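Local coordinates for polyketide synthase PksR (PDB 4U3V), which takes part in the synthesis of the antibiotic polyketide bacillaene, this piece of it being a double-hotdog enoyl-isomerase domain, at residues 61-66 / 76-81; 85-90 / 95-100; 143-148 / 248-253. All coordinates share one frame; numbering follows the deposited sequence.

Contact 1. Residues 61-66 / 76-81; sequences LAIEAF and GRISKL
Ile-78 on the strand reaches into the flank of the helix at Ala-62 and Ile-63, and its conformation decides which atom goes where. With CG1 beside the backbone N (chi1 -50°) and a second bend at chi2 of -58°, the end of the chain folds over instead of stretching out. CD1 thereby settles against the helix backbone, 3.8 Å from Ala-62 O, and against the methyl of the same residue, CB of Ala-62 being 4.0 Å from CD1 of Ile-78. Ile-63 keeps an extended CG1-CD1 arm that crosses the Ile-78 side chain at about a right angle, the two CG1 atoms of Ile-63 and Ile-78 meeting at 3.8 Å. One turn on, Phe-66 swings its ring outward, CG anti to the backbone N (chi1 171°), so that its far corner lands on bare main chain: CZ of Phe-66 lies 3.5 Å from CA of Gly-76. The missing side chain at Gly-76 is what admits the ring so close. Phe-238 meets that ring edge-to-face, and Cys-130 also touches both Phe-66 and Ile-78. The strand is hydrogen-bonded to 121-132 and to 230-239, the latter from the C-terminal half. This apolar, buried seam, with the central helix 56-69 lying against antiparallel strands that wrap it, is the signature of the hotdog fold, here the N-terminal one of a double hotdog.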
ATOM      1  N   LEU A  61      -4.198  -5.364  -6.028  1.00 26.19           N
ATOM      2  CA  LEU A  61      -5.275  -6.113  -6.738  1.00 27.02           C
ATOM      3  C   LEU A  61      -6.208  -5.169  -7.474  1.00 28.86           C
ATOM      4  O   LEU A  61      -6.639  -5.446  -8.608  1.00 29.92           O
ATOM      5  CB  LEU A  61      -6.091  -6.966  -5.754  1.00 27.28           C
ATOM      6  CG  LEU A  61      -5.399  -8.259  -5.335  1.00 29.95           C
ATOM      7  CD1 LEU A  61      -6.092  -8.860  -4.110  1.00 28.28           C
ATOM      8  CD2 LEU A  61      -5.437  -9.218  -6.529  1.00 33.49           C
ATOM      9  N   ALA A  62      -6.512  -4.030  -6.860  1.00 27.49           N
ATOM     10  CA  ALA A  62      -7.370  -3.044  -7.566  1.00 27.11           C
ATOM     11  C   ALA A  62      -6.740  -2.483  -8.855  1.00 28.57           C
ATOM     12  O   ALA A  62      -7.430  -2.369  -9.874  1.00 33.01           O
ATOM     13  CB  ALA A  62      -7.801  -1.909  -6.639  1.00 26.94           C
ATOM     14  N   ILE A  63      -5.431  -2.273  -8.845  1.00 26.06           N
ATOM     15  CA  ILE A  63      -4.676  -1.780 -10.006  1.00 25.29           C
ATOM     16  C   ILE A  63      -4.621  -2.848 -11.111  1.00 31.95           C
ATOM     17  O   ILE A  63      -4.795  -2.553 -12.303  1.00 28.26           O
ATOM     18  CB  ILE A  63      -3.273  -1.355  -9.591  1.00 27.57           C
ATOM     19  CG1 ILE A  63      -3.377  -0.068  -8.750  1.00 27.58           C
ATOM     20  CG2 ILE A  63      -2.368  -1.184 -10.796  1.00 30.82           C
ATOM     21  CD1 ILE A  63      -2.097   0.275  -8.013  1.00 29.30           C
ATOM     22  N   GLU A  64      -4.426  -4.105 -10.724  1.00 29.90           N
ATOM     23  CA  GLU A  64      -4.528  -5.186 -11.701  1.00 28.65           C
ATOM     24  C   GLU A  64      -5.890  -5.244 -12.378  1.00 31.21           C
ATOM     25  O   GLU A  64      -5.957  -5.531 -13.582  1.00 31.36           O
ATOM     26  CB  GLU A  64      -4.216  -6.544 -11.068  1.00 29.57           C
ATOM     27  CG  GLU A  64      -2.782  -6.667 -10.614  1.00 28.91           C
ATOM     28  CD  GLU A  64      -1.794  -6.376 -11.724  1.00 37.73           C
ATOM     29  OE1 GLU A  64      -2.093  -6.730 -12.887  1.00 43.09           O
ATOM     30  OE2 GLU A  64      -0.767  -5.714 -11.461  1.00 39.98           O
ATOM     31  N   ALA A  65      -6.957  -5.075 -11.601  1.00 27.27           N
ATOM     32  CA  ALA A  65      -8.310  -5.147 -12.120  1.00 31.99           C
ATOM     33  C   ALA A  65      -8.526  -4.007 -13.101  1.00 33.94           C
ATOM     34  O   ALA A  65      -9.111  -4.215 -14.163  1.00 31.22           O
ATOM     35  CB  ALA A  65      -9.340  -5.101 -11.026  1.00 29.98           C
ATOM     36  N   PHE A  66      -7.994  -2.827 -12.780  1.00 31.75           N
ATOM     37  CA  PHE A  66      -7.988  -1.741 -13.787  1.00 32.13           C
ATOM     38  C   PHE A  66      -7.322  -2.084 -15.135  1.00 33.65           C
ATOM     39  O   PHE A  66      -7.904  -1.826 -16.197  1.00 38.83           O
ATOM     40  CB  PHE A  66      -7.369  -0.456 -13.201  1.00 34.36           C
ATOM     41  CG  PHE A  66      -7.130   0.618 -14.239  1.00 33.56           C
ATOM     42  CD1 PHE A  66      -8.151   1.503 -14.569  1.00 36.71           C
ATOM     43  CD2 PHE A  66      -5.932   0.671 -14.944  1.00 32.89           C
ATOM     44  CE1 PHE A  66      -7.942   2.478 -15.521  1.00 30.96           C
ATOM     45  CE2 PHE A  66      -5.721   1.642 -15.918  1.00 32.74           C
ATOM     46  CZ  PHE A  66      -6.750   2.525 -16.210  1.00 31.82           C
ATOM     47  N   GLY A  76      -3.767   5.068 -14.930  1.00 34.14           N
ATOM     48  CA  GLY A  76      -5.116   5.083 -14.417  1.00 27.10           C
ATOM     49  C   GLY A  76      -5.185   5.642 -13.007  1.00 30.46           C
ATOM     50  O   GLY A  76      -4.159   6.114 -12.462  1.00 31.51           O
ATOM     51  N   ARG A  77      -6.378   5.551 -12.423  1.00 31.93           N
ATOM     52  CA  ARG A  77      -6.650   5.977 -11.053  1.00 37.84           C
ATOM     53  C   ARG A  77      -7.425   4.904 -10.317  1.00 37.84           C
ATOM     54  O   ARG A  77      -8.373   4.327 -10.856  1.00 35.66           O
ATOM     55  CB  ARG A  77      -7.508   7.249 -11.021  1.00 43.17           C
ATOM     56  CG  ARG A  77      -7.002   8.373 -11.903  1.00 50.51           C
ATOM     57  CD  ARG A  77      -5.939   9.205 -11.206  1.00 60.26           C
ATOM     58  NE  ARG A  77      -5.357  10.182 -12.126  1.00 63.12           N
ATOM     59  CZ  ARG A  77      -5.979  11.284 -12.535  1.00 66.46           C
ATOM     60  NH1 ARG A  77      -7.187  11.570 -12.068  1.00 65.33           N
ATOM     61  NH2 ARG A  77      -5.392  12.104 -13.405  1.00 65.68           N
ATOM     62  N   ILE A  78      -7.095   4.715  -9.036  1.00 31.66           N
ATOM     63  CA  ILE A  78      -8.030   4.114  -8.094  1.00 32.27           C
ATOM     64  C   ILE A  78      -8.580   5.222  -7.200  1.00 33.37           C
ATOM     65  O   ILE A  78      -7.836   6.108  -6.824  1.00 35.51           O
ATOM     66  CB  ILE A  78      -7.294   3.108  -7.164  1.00 29.46           C
ATOM     67  CG1 ILE A  78      -6.434   2.122  -7.968  1.00 36.77           C
ATOM     68  CG2 ILE A  78      -8.268   2.451  -6.201  1.00 29.14           C
ATOM     69  CD1 ILE A  78      -7.217   1.318  -8.988  1.00 31.17           C
ATOM     70  N   SER A  79      -9.858   5.154  -6.836  1.00 33.47           N
ATOM     71  CA  SER A  79     -10.447   6.146  -5.913  1.00 37.96           C
ATOM     72  C   SER A  79     -11.214   5.466  -4.810  1.00 32.33           C
ATOM     73  O   SER A  79     -11.829   4.413  -5.028  1.00 29.84           O
ATOM     74  CB  SER A  79     -11.402   7.088  -6.672  1.00 40.10           C
ATOM     75  OG  SER A  79     -10.811   7.550  -7.874  1.00 53.13           O
ATOM     76  N   LYS A  80     -11.246   6.100  -3.632  1.00 27.96           N
ATOM     77  CA  LYS A  80     -12.129   5.730  -2.539  1.00 25.91           C
ATOM     78  C   LYS A  80     -11.961   4.265  -2.120  1.00 30.53           C
ATOM     79  O   LYS A  80     -12.933   3.541  -1.873  1.00 30.53           O
ATOM     80  CB  LYS A  80     -13.599   6.049  -2.843  1.00 32.73           C
ATOM     81  CG  LYS A  80     -13.769   7.449  -3.401  1.00 40.12           C
ATOM     82  CD  LYS A  80     -15.203   7.930  -3.289  1.00 54.34           C
ATOM     83  CE  LYS A  80     -15.291   9.396  -3.703  1.00 59.08           C
ATOM     84  NZ  LYS A  80     -16.708   9.804  -3.943  1.00 70.50           N
ATOM     85  N   LEU A  81     -10.706   3.842  -2.059  1.00 27.08           N
ATOM     86  CA  LEU A  81     -10.394   2.456  -1.652  1.00 27.83           C
ATOM     87  C   LEU A  81     -10.516   2.356  -0.133  1.00 30.47           C
ATOM     88  O   LEU A  81      -9.866   3.101   0.643  1.00 31.70           O
ATOM     89  CB  LEU A  81      -8.973   2.120  -2.104  1.00 25.76           C
ATOM     90  CG  LEU A  81      -8.459   0.726  -1.763  1.00 28.30           C
ATOM     91  CD1 LEU A  81      -9.304  -0.320  -2.504  1.00 31.86           C
ATOM     92  CD2 LEU A  81      -6.961   0.644  -2.128  1.00 31.19           C
TER

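Contact 2. Residues 85-90 / 95-100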
ATOM      1  N   SER A  85     -12.694  -5.464   5.925  1.00 37.61           N
ATOM      2  CA  SER A  85     -12.581  -6.546   6.889  1.00 42.72           C
ATOM      3  C   SER A  85     -11.166  -7.118   6.796  1.00 39.25           C
ATOM      4  O   SER A  85     -10.678  -7.375   5.696  1.00 44.95           O
ATOM      5  CB  SER A  85     -13.607  -7.630   6.544  1.00 37.08           C
ATOM      6  OG  SER A  85     -13.259  -8.863   7.145  1.00 56.19           O
ATOM      7  N   PRO A  86     -10.486  -7.276   7.941  1.00 37.46           N
ATOM      8  CA  PRO A  86      -9.173  -7.914   7.852  1.00 34.61           C
ATOM      9  C   PRO A  86      -9.329  -9.383   7.493  1.00 34.35           C
ATOM     10  O   PRO A  86     -10.342 -10.010   7.841  1.00 35.64           O
ATOM     11  CB  PRO A  86      -8.607  -7.777   9.264  1.00 37.63           C
ATOM     12  CG  PRO A  86      -9.798  -7.527  10.150  1.00 40.97           C
ATOM     13  CD  PRO A  86     -10.843  -6.862   9.314  1.00 39.00           C
ATOM     14  N   ILE A  87      -8.342  -9.929   6.797  1.00 28.79           N
ATOM     15  CA  ILE A  87      -8.345 -11.340   6.481  1.00 26.16           C
ATOM     16  C   ILE A  87      -7.337 -12.063   7.335  1.00 31.06           C
ATOM     17  O   ILE A  87      -6.135 -11.866   7.182  1.00 31.25           O
ATOM     18  CB  ILE A  87      -8.005 -11.576   5.017  1.00 28.00           C
ATOM     19  CG1 ILE A  87      -9.020 -10.861   4.119  1.00 28.31           C
ATOM     20  CG2 ILE A  87      -7.923 -13.060   4.717  1.00 30.38           C
ATOM     21  CD1 ILE A  87      -8.711 -11.051   2.650  1.00 28.12           C
ATOM     22  N   VAL A  88      -7.824 -12.974   8.181  1.00 32.84           N
ATOM     23  CA  VAL A  88      -6.927 -13.796   9.013  1.00 29.53           C
ATOM     24  C   VAL A  88      -6.720 -15.156   8.366  1.00 30.52           C
ATOM     25  O   VAL A  88      -7.679 -15.800   7.936  1.00 34.23           O
ATOM     26  CB  VAL A  88      -7.537 -14.080  10.397  1.00 38.00           C
ATOM     27  CG1 VAL A  88      -6.624 -15.016  11.182  1.00 42.76           C
ATOM     28  CG2 VAL A  88      -7.816 -12.797  11.152  1.00 42.29           C
ATOM     29  N   ILE A  89      -5.482 -15.609   8.302  1.00 30.02           N
ATOM     30  CA  ILE A  89      -5.189 -16.874   7.691  1.00 29.55           C
ATOM     31  C   ILE A  89      -4.734 -17.817   8.791  1.00 37.69           C
ATOM     32  O   ILE A  89      -3.826 -17.478   9.557  1.00 35.07           O
ATOM     33  CB  ILE A  89      -4.054 -16.715   6.690  1.00 26.44           C
ATOM     34  CG1 ILE A  89      -4.440 -15.590   5.696  1.00 37.35           C
ATOM     35  CG2 ILE A  89      -3.776 -18.003   5.947  1.00 30.20           C
ATOM     36  CD1 ILE A  89      -3.637 -15.611   4.429  1.00 37.74           C
ATOM     37  N   LYS A  90      -5.465 -18.918   8.953  1.00 36.54           N
ATOM     38  CA  LYS A  90      -5.121 -19.869  10.015  1.00 38.02           C
ATOM     39  C   LYS A  90      -4.262 -20.984   9.481  1.00 37.31           C
ATOM     40  O   LYS A  90      -4.164 -21.191   8.285  1.00 33.07           O
ATOM     41  CB  LYS A  90      -6.379 -20.444  10.669  1.00 40.51           C
ATOM     42  CG  LYS A  90      -7.263 -19.395  11.304  1.00 46.35           C
ATOM     43  CD  LYS A  90      -8.559 -19.979  11.820  1.00 51.50           C
ATOM     44  CE  LYS A  90      -9.327 -18.928  12.600  1.00 70.72           C
ATOM     45  NZ  LYS A  90      -8.434 -18.053  13.418  1.00 69.06           N
ATOM     46  N   ILE A  95      -6.301 -18.842   1.366  1.00 29.42           N
ATOM     47  CA  ILE A  95      -7.397 -17.930   1.060  1.00 29.97           C
ATOM     48  C   ILE A  95      -7.320 -17.417  -0.373  1.00 29.58           C
ATOM     49  O   ILE A  95      -6.290 -16.893  -0.774  1.00 31.74           O
ATOM     50  CB  ILE A  95      -7.342 -16.675   1.950  1.00 36.39           C
ATOM     51  CG1 ILE A  95      -7.320 -17.058   3.435  1.00 45.13           C
ATOM     52  CG2 ILE A  95      -8.478 -15.719   1.587  1.00 42.36           C
ATOM     53  CD1 ILE A  95      -8.236 -18.200   3.792  1.00 49.57           C
ATOM     54  N   GLU A  96      -8.447 -17.479  -1.090  1.00 27.78           N
ATOM     55  CA  GLU A  96      -8.527 -16.984  -2.461  1.00 28.29           C
ATOM     56  C   GLU A  96      -9.060 -15.564  -2.384  1.00 26.13           C
ATOM     57  O   GLU A  96     -10.004 -15.297  -1.641  1.00 27.94           O
ATOM     58  CB  GLU A  96      -9.543 -17.821  -3.261  1.00 29.39           C
ATOM     59  CG  GLU A  96      -9.265 -19.307  -3.415  1.00 43.00           C
ATOM     60  CD  GLU A  96     -10.457 -20.025  -4.070  1.00 49.65           C
ATOM     61  OE1 GLU A  96     -10.684 -19.833  -5.281  1.00 54.43           O
ATOM     62  OE2 GLU A  96     -11.236 -20.672  -3.342  1.00 62.09           O
ATOM     63  N   LEU A  97      -8.475 -14.662  -3.176  1.00 24.49           N
ATOM     64  CA  LEU A  97      -8.996 -13.341  -3.399  1.00 26.55           C
ATOM     65  C   LEU A  97      -9.313 -13.111  -4.877  1.00 28.47           C
ATOM     66  O   LEU A  97      -8.612 -13.588  -5.736  1.00 26.47           O
ATOM     67  CB  LEU A  97      -7.978 -12.283  -2.977  1.00 24.11           C
ATOM     68  CG  LEU A  97      -7.930 -11.990  -1.481  1.00 34.15           C
ATOM     69  CD1 LEU A  97      -7.211 -13.133  -0.797  1.00 39.22           C
ATOM     70  CD2 LEU A  97      -7.237 -10.651  -1.259  1.00 42.15           C
ATOM     71  N   GLN A  98     -10.386 -12.373  -5.155  1.00 26.31           N
ATOM     72  CA  GLN A  98     -10.716 -12.005  -6.529  1.00 24.42           C
ATOM     73  C   GLN A  98     -11.050 -10.524  -6.510  1.00 27.04           C
ATOM     74  O   GLN A  98     -11.615 -10.021  -5.524  1.00 31.32           O
ATOM     75  CB  GLN A  98     -11.944 -12.802  -7.031  1.00 29.13           C
ATOM     76  CG  GLN A  98     -11.605 -14.247  -7.394  1.00 38.32           C
ATOM     77  CD  GLN A  98     -12.765 -15.034  -8.003  1.00 43.51           C
ATOM     78  OE1 GLN A  98     -13.880 -14.535  -8.135  1.00 38.79           O
ATOM     79  NE2 GLN A  98     -12.520 -16.310  -8.272  1.00 40.03           N
ATOM     80  N   ALA A  99     -10.834  -9.849  -7.633  1.00 25.25           N
ATOM     81  CA  ALA A  99     -11.117  -8.407  -7.721  1.00 27.92           C
ATOM     82  C   ALA A  99     -12.097  -8.261  -8.850  1.00 35.07           C
ATOM     83  O   ALA A  99     -11.734  -8.525  -9.982  1.00 36.02           O
ATOM     84  CB  ALA A  99      -9.859  -7.621  -8.037  1.00 29.56           C
ATOM     85  N   LYS A 100     -13.353  -8.039  -8.496  1.00 36.03           N
ATOM     86  CA  LYS A 100     -14.487  -8.123  -9.435  1.00 45.41           C
ATOM     87  C   LYS A 100     -15.026  -6.725  -9.699  1.00 50.33           C
ATOM     88  O   LYS A 100     -15.336  -5.999  -8.748  1.00 40.65           O
ATOM     89  CB  LYS A 100     -15.588  -8.967  -8.827  1.00 44.64           C
ATOM     90  CG  LYS A 100     -15.164 -10.417  -8.594  1.00 70.94           C
ATOM     91  CD  LYS A 100     -15.781 -11.021  -7.337  1.00 81.20           C
ATOM     92  CE  LYS A 100     -15.321 -12.464  -7.142  1.00 75.77           C
ATOM     93  NZ  LYS A 100     -15.971 -13.162  -5.994  1.00 58.41           N
TER
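Ile-95 is central among four aliphatic side chains, Ile-87 and Ile-89 of one segment meeting Ile-95 and Leu-97 of the other. CG2 of Ile-95 lies 4.1 Å from CG2 of Ile-87, the two side chains sliding past each other in opposite directions, while its other branch is occupied by a different neighbour: CG1 of Ile-95 packs 3.9 Å from CG1 of Ile-89, whose side chain crosses it obliquely. The branching at CB thus lets one residue serve two partners. Ile-87 divides its work in the same way. With CD1 fully extended from CG1 (chi2 179°), it meets Leu-97 tip to tip, CD1 of Ile-87 standing 4.2 Å from CD2 of Leu-97. These buried aliphatic groups bring the irregular segment 85-90 against the inner face of strand 94-102 in the N-terminal hotdog, the face that also looks toward helix 56-69, from which Tyr-58 touches both Ile-87 and Leu-97. Further out, backbone bonds fix both partners: Ile-87 pairs with Leu-53 and Ile-89 with Arg-51, whereas Ile-95 and Leu-97 pair with Phe-35 and Asp-33. At the start of the segment Ser-85 OG donates to Pro-86 O at 3.2 Å, approaching from above the carbonyl plane, 43° out of it.

Contact 3. Residues 143-148 / 248-253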
ATOM      1  N   GLU A 143      17.624  15.786  -2.814  1.00 42.81           N
ATOM      2  CA  GLU A 143      18.687  16.388  -2.018  1.00 51.60           C
ATOM      3  C   GLU A 143      18.192  17.657  -1.325  1.00 35.17           C
ATOM      4  O   GLU A 143      18.498  17.901  -0.166  1.00 51.40           O
ATOM      5  CB  GLU A 143      19.902  16.687  -2.905  1.00 56.14           C
ATOM      6  CG  GLU A 143      20.751  15.462  -3.211  1.00 61.65           C
ATOM      7  CD  GLU A 143      21.150  14.701  -1.952  1.00 74.83           C
ATOM      8  OE1 GLU A 143      21.560  15.341  -0.949  1.00 58.31           O
ATOM      9  OE2 GLU A 143      21.045  13.455  -1.961  1.00 82.23           O
ATOM     10  N   ASN A 144      17.402  18.440  -2.044  1.00 39.54           N
ATOM     11  CA  ASN A 144      16.783  19.636  -1.512  1.00 41.07           C
ATOM     12  C   ASN A 144      15.874  19.320  -0.330  1.00 49.85           C
ATOM     13  O   ASN A 144      16.046  19.843   0.769  1.00 46.13           O
ATOM     14  CB  ASN A 144      15.941  20.270  -2.601  1.00 51.94           C
ATOM     15  CG  ASN A 144      16.091  21.754  -2.640  1.00 62.15           C
ATOM     16  OD1 ASN A 144      15.445  22.473  -1.877  1.00 81.52           O
ATOM     17  ND2 ASN A 144      16.987  22.228  -3.495  1.00 56.83           N
ATOM     18  N   VAL A 145      14.916  18.429  -0.563  1.00 46.37           N
ATOM     19  CA  VAL A 145      14.022  17.991   0.502  1.00 40.78           C
ATOM     20  C   VAL A 145      14.794  17.462   1.721  1.00 33.33           C
ATOM     21  O   VAL A 145      14.505  17.825   2.855  1.00 42.23           O
ATOM     22  CB  VAL A 145      12.988  16.962  -0.030  1.00 45.18           C
ATOM     23  CG1 VAL A 145      12.102  16.472   1.106  1.00 44.48           C
ATOM     24  CG2 VAL A 145      12.135  17.590  -1.120  1.00 42.67           C
ATOM     25  N   LYS A 146      15.753  16.577   1.482  1.00 38.75           N
ATOM     26  CA  LYS A 146      16.596  15.963   2.495  1.00 39.67           C
ATOM     27  C   LYS A 146      17.298  16.969   3.409  1.00 50.62           C
ATOM     28  O   LYS A 146      17.393  16.781   4.626  1.00 40.08           O
ATOM     29  CB  LYS A 146      17.648  15.154   1.747  1.00 41.09           C
ATOM     30  CG  LYS A 146      18.323  14.039   2.502  1.00 47.93           C
ATOM     31  CD  LYS A 146      18.786  13.013   1.485  1.00 51.18           C
ATOM     32  CE  LYS A 146      20.271  12.733   1.602  1.00 61.36           C
ATOM     33  NZ  LYS A 146      20.705  11.785   0.535  1.00 61.70           N
ATOM     34  N   HIS A 147      17.870  18.001   2.797  1.00 53.40           N
ATOM     35  CA  HIS A 147      18.616  19.033   3.524  1.00 50.42           C
ATOM     36  C   HIS A 147      17.863  19.610   4.700  1.00 49.80           C
ATOM     37  O   HIS A 147      18.447  19.836   5.761  1.00 41.83           O
ATOM     38  CB  HIS A 147      19.050  20.117   2.527  1.00 53.93           C
ATOM     39  CG  HIS A 147      19.681  21.330   3.162  1.00 55.55           C
ATOM     40  ND1 HIS A 147      20.909  21.303   3.717  1.00 63.79           N
ATOM     41  CD2 HIS A 147      19.231  22.647   3.259  1.00 52.79           C
ATOM     42  CE1 HIS A 147      21.215  22.532   4.186  1.00 60.07           C
ATOM     43  NE2 HIS A 147      20.193  23.357   3.889  1.00 58.01           N
ATOM     44  N   SER A 148      16.546  19.797   4.560  1.00 42.82           N
ATOM     45  CA  SER A 148      15.741  20.414   5.623  1.00 44.45           C
ATOM     46  C   SER A 148      15.201  19.449   6.697  1.00 45.38           C
ATOM     47  O   SER A 148      14.672  19.881   7.724  1.00 45.64           O
ATOM     48  CB  SER A 148      14.607  21.274   5.045  1.00 50.96           C
ATOM     49  OG  SER A 148      14.009  20.651   3.926  1.00 64.74           O
ATOM     50  N   TRP A 248      12.316   6.551  -3.710  1.00 30.87           N
ATOM     51  CA  TRP A 248      12.067   7.371  -2.528  1.00 30.29           C
ATOM     52  C   TRP A 248      10.581   7.562  -2.321  1.00 27.56           C
ATOM     53  O   TRP A 248       9.806   7.534  -3.268  1.00 29.13           O
ATOM     54  CB  TRP A 248      12.699   8.742  -2.722  1.00 38.95           C
ATOM     55  CG  TRP A 248      14.200   8.707  -2.820  1.00 37.61           C
ATOM     56  CD1 TRP A 248      14.971   8.436  -3.960  1.00 43.85           C
ATOM     57  CD2 TRP A 248      15.167   8.950  -1.756  1.00 32.60           C
ATOM     58  NE1 TRP A 248      16.306   8.462  -3.660  1.00 42.75           N
ATOM     59  CE2 TRP A 248      16.499   8.778  -2.364  1.00 39.19           C
ATOM     60  CE3 TRP A 248      15.082   9.219  -0.401  1.00 35.97           C
ATOM     61  CZ2 TRP A 248      17.675   8.957  -1.636  1.00 41.74           C
ATOM     62  CZ3 TRP A 248      16.271   9.459   0.309  1.00 42.73           C
ATOM     63  CH2 TRP A 248      17.538   9.321  -0.296  1.00 41.29           C
ATOM     64  N   LEU A 249      10.173   7.709  -1.060  1.00 31.13           N
ATOM     65  CA  LEU A 249       8.757   8.058  -0.753  1.00 28.65           C
ATOM     66  C   LEU A 249       8.824   9.387   0.013  1.00 22.98           C
ATOM     67  O   LEU A 249       9.505   9.454   1.038  1.00 29.19           O
ATOM     68  CB  LEU A 249       8.132   6.988   0.171  1.00 27.43           C
ATOM     69  CG  LEU A 249       8.243   5.526  -0.251  1.00 30.49           C
ATOM     70  CD1 LEU A 249       7.601   4.626   0.823  1.00 28.65           C
ATOM     71  CD2 LEU A 249       7.500   5.417  -1.572  1.00 32.51           C
ATOM     72  N   LEU A 250       8.064  10.381  -0.431  1.00 26.54           N
ATOM     73  CA  LEU A 250       7.989  11.647   0.277  1.00 26.73           C
ATOM     74  C   LEU A 250       6.558  11.716   0.803  1.00 22.01           C
ATOM     75  O   LEU A 250       5.581  11.723   0.035  1.00 25.83           O
ATOM     76  CB  LEU A 250       8.283  12.804  -0.697  1.00 31.40           C
ATOM     77  CG  LEU A 250       8.029  14.211  -0.140  1.00 32.90           C
ATOM     78  CD1 LEU A 250       8.722  14.386   1.202  1.00 34.27           C
ATOM     79  CD2 LEU A 250       8.497  15.258  -1.139  1.00 42.76           C
ATOM     80  N   ILE A 251       6.437  11.713   2.128  1.00 25.42           N
ATOM     81  CA  ILE A 251       5.126  11.517   2.764  1.00 23.65           C
ATOM     82  C   ILE A 251       4.816  12.737   3.622  1.00 23.57           C
ATOM     83  O   ILE A 251       5.656  13.191   4.373  1.00 27.29           O
ATOM     84  CB  ILE A 251       5.223  10.276   3.674  1.00 24.97           C
ATOM     85  CG1 ILE A 251       5.506   9.078   2.735  1.00 29.57           C
ATOM     86  CG2 ILE A 251       3.962  10.146   4.541  1.00 30.89           C
ATOM     87  CD1 ILE A 251       5.809   7.791   3.451  1.00 33.39           C
ATOM     88  N   THR A 252       3.644  13.318   3.412  1.00 21.89           N
ATOM     89  CA  THR A 252       3.236  14.525   4.133  1.00 25.76           C
ATOM     90  C   THR A 252       1.926  14.309   4.882  1.00 25.05           C
ATOM     91  O   THR A 252       0.974  13.797   4.316  1.00 25.17           O
ATOM     92  CB  THR A 252       3.102  15.684   3.139  1.00 32.67           C
ATOM     93  OG1 THR A 252       4.407  15.915   2.584  1.00 39.36           O
ATOM     94  CG2 THR A 252       2.671  16.952   3.860  1.00 39.74           C
ATOM     95  N   LEU A 253       1.885  14.699   6.150  1.00 23.26           N
ATOM     96  CA  LEU A 253       0.633  14.703   6.906  1.00 23.55           C
ATOM     97  C   LEU A 253      -0.254  15.856   6.423  1.00 27.14           C
ATOM     98  O   LEU A 253       0.182  17.010   6.353  1.00 28.67           O
ATOM     99  CB  LEU A 253       0.945  14.893   8.385  1.00 23.60           C
ATOM    100  CG  LEU A 253      -0.250  14.950   9.334  1.00 25.65           C
ATOM    101  CD1 LEU A 253      -1.084  13.664   9.310  1.00 25.29           C
ATOM    102  CD2 LEU A 253       0.230  15.287  10.752  1.00 30.03           C
TER
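Lys-146 leaves its helix and runs across the far end of the Trp-248 indole, the two side chains crossing at about a right angle. From CB the chain starts out with CG anti to the backbone N (chi1 -158°) and stays extended as far as CD, which passes 4.3 Å from CH2 of Trp-248. There it bends, chi3 of 125° turning CE and the ammonium onward, so that NZ of Lys-146 comes within 4.1 Å of the same Trp-248 CH2. The tip is anchored by its own helix: NZ of Lys-146 forms a salt bridge with OE2 of Glu-143 at 3.0 Å, using the syn side of the carboxylate, only 20° out of its plane. That bond, together with Tyr-178 against the same lysine, would hold the long chain beside the far end of the indole. The helix belongs to the connection between the two hotdogs, and it lies against the outer face of strand 247-257 in the C-terminal one; Leu-249 and Ile-251 of this strand face the opposite way, onto the central helix 205-219. Beside the lysine, Val-145 and Leu-250 reach toward each other tip to tip, CG1 of Val-145 being 4.0 Å from CD1 of Leu-250. Ser-148 OG donates to Val-145 O at 3.1 Å, tying the chain here back to the residue that packs on the strand.

The three contacts follow one another along the chain, each closing before the next opens. Contacts 1 and 2 belong to the N-terminal hotdog, with centres about 17 Å apart, and helix 56-69 joins them, since Leu-61 CD1 packs 3.6 Å from Leu-97 CD2 and Ala-65 rests on Ala-99. Contact 3 sets the connecting helix against the C-terminal hotdog, its centre about 26 Å from that of contact 1 and about 34 Å from that of contact 2, the latter on the opposite side of the chain's centre. Strand 75-83, paired with 230-239, bridges the halves. The set samples a double hotdog from flank to flank: inner-face packing in the first lobe, outer-face packing of the connecting helix on the second.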